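Local atomic coordinates of diguanylate cyclase TpbB (Pseudomonas aeruginosa, PDB entry 4IOB), a protein that catalyses the magnesium-dependent condensation of two GTP molecules into cyclic-di-GMP through its cytoplasmic GGDEF domain, as part of a signalling system important for biofilm formation and persistence. Residues G122-P127 / H138-A143. Residues are numbered along the deposited sequence; the frame is centred on the assembly and turned at random.
Sequences GIALYP and HDADMA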
# COMPACT_ATOMS: atom_id res chain seq x y z
N GLY A 122 0.44 -4.64 4.32
CA GLY A 122 1.12 -4.72 5.61
C GLY A 122 1.15 -3.36 6.28
O GLY A 122 1.73 -2.41 5.75
N ILE A 123 0.52 -3.27 7.44
CA ILE A 123 0.34 -1.98 8.11
C ILE A 123 1.29 -1.78 9.29
O ILE A 123 1.28 -2.55 10.25
CB ILE A 123 -1.11 -1.81 8.60
CG1 ILE A 123 -2.09 -2.13 7.48
CG2 ILE A 123 -1.33 -0.40 9.14
CD1 ILE A 123 -3.54 -2.13 7.91
N ALA A 124 2.11 -0.74 9.20
CA ALA A 124 3.01 -0.37 10.29
C ALA A 124 2.57 0.95 10.91
O ALA A 124 2.21 1.89 10.19
CB ALA A 124 4.44 -0.27 9.78
N LEU A 125 2.60 1.03 12.23
CA LEU A 125 2.07 2.19 12.94
C LEU A 125 3.12 2.95 13.73
O LEU A 125 4.09 2.38 14.21
CB LEU A 125 0.94 1.77 13.88
CG LEU A 125 -0.35 1.27 13.24
CD1 LEU A 125 -1.25 0.62 14.28
CD2 LEU A 125 -1.08 2.40 12.53
N TYR A 126 2.92 4.26 13.85
CA TYR A 126 3.74 5.09 14.72
C TYR A 126 2.89 5.68 15.84
O TYR A 126 1.77 6.13 15.59
CB TYR A 126 4.43 6.20 13.94
CG TYR A 126 5.15 7.18 14.83
CD1 TYR A 126 6.47 6.97 15.20
CD2 TYR A 126 4.51 8.31 15.32
CE1 TYR A 126 7.13 7.87 16.02
CE2 TYR A 126 5.16 9.21 16.14
CZ TYR A 126 6.47 8.98 16.49
OH TYR A 126 7.12 9.87 17.31
N PRO A 127 3.42 5.69 17.06
CA PRO A 127 4.76 5.21 17.34
C PRO A 127 4.77 3.79 17.90
O PRO A 127 5.79 3.34 18.41
CB PRO A 127 5.25 6.19 18.41
CG PRO A 127 4.01 6.63 19.12
CD PRO A 127 2.82 6.30 18.26
N HIS A 138 10.38 -1.04 7.20
CA HIS A 138 10.75 -2.45 7.34
C HIS A 138 9.66 -3.25 7.98
O HIS A 138 9.42 -4.40 7.61
CB HIS A 138 12.04 -2.57 8.14
CG HIS A 138 12.42 -4.00 8.47
ND1 HIS A 138 12.96 -4.83 7.56
CD2 HIS A 138 12.33 -4.72 9.65
CE1 HIS A 138 13.20 -6.03 8.13
NE2 HIS A 138 12.81 -5.96 9.41
N ASP A 139 8.98 -2.64 8.95
CA ASP A 139 7.88 -3.31 9.64
C ASP A 139 6.70 -3.53 8.70
O ASP A 139 6.11 -4.61 8.68
CB ASP A 139 7.44 -2.50 10.86
CG ASP A 139 8.51 -2.46 11.94
OD1 ASP A 139 9.57 -3.08 11.75
OD2 ASP A 139 8.27 -1.82 12.99
N ALA A 140 6.36 -2.50 7.93
CA ALA A 140 5.27 -2.61 6.96
C ALA A 140 5.63 -3.62 5.88
O ALA A 140 4.76 -4.26 5.30
CB ALA A 140 4.98 -1.25 6.34
N ASP A 141 6.93 -3.76 5.62
CA ASP A 141 7.42 -4.69 4.62
C ASP A 141 7.27 -6.13 5.09
O ASP A 141 6.75 -6.98 4.37
CB ASP A 141 8.89 -4.39 4.30
CG ASP A 141 9.38 -5.11 3.06
OD1 ASP A 141 8.55 -5.71 2.35
OD2 ASP A 141 10.60 -5.08 2.80
N MET A 142 7.71 -6.39 6.32
CA MET A 142 7.65 -7.73 6.88
C MET A 142 6.21 -8.18 7.14
O MET A 142 5.85 -9.32 6.86
CB MET A 142 8.46 -7.81 8.17
CG MET A 142 9.94 -7.51 7.99
SD MET A 142 10.71 -8.52 6.70
CE MET A 142 10.43 -10.16 7.35
N ALA A 143 5.40 -7.27 7.67
CA ALA A 143 3.99 -7.56 7.91
C ALA A 143 3.28 -7.85 6.60
O ALA A 143 2.30 -8.60 6.56
CB ALA A 143 3.32 -6.40 8.63
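G122 packs its backbone directly on the helical turn 140-143: its CA is 4.6 Å from the CA of A143, and the methyl group of A143 comes up to that same CA. Having no side chain, G122 presents a bare CA to the helix, with the carbonyl C of A143 3.9 Å from it. Further along the same residue, the G122 carbonyl O meets the methyl of A140, 3.5 Å from O to CB, a van der Waals contact; the backbone of G122 is hydrogen-bonded to F32 of the adjoining strand. I123 turns its side chain to the opposite face of the sheet, among A92, L93 and A96 of helix 89-102, and offers the helix 138-143 little more than its backbone N, near the A143 methyl. A124 faces the helix again. Its methyl rests against both the backbone N and the CB of A140, with CB 3.5 Å from A140 N and 3.6 Å from A140 CB, while D139 CB closes in from the preceding position at 3.9 Å. With CG of D139 beside its own backbone N (chi1 -67°), only the CB of this side chain meets A124; the D139 side chain also touches H129, A130 and A158. L125 points away, like I123, and beyond A124 the chains separate. No hydrogen bond links the segments: three small residues on the helix and strand, A124, A140 and A143, together with G122, let the axes come within 6.1 Å. The segments run nearly antiparallel, at 150°, as expected where helix 133-150 carries the chain back over one face of the sheet, linking the neighbouring parallel strands 119-126 and 155-157, a beta-alpha-beta crossover in the GGDEF domain.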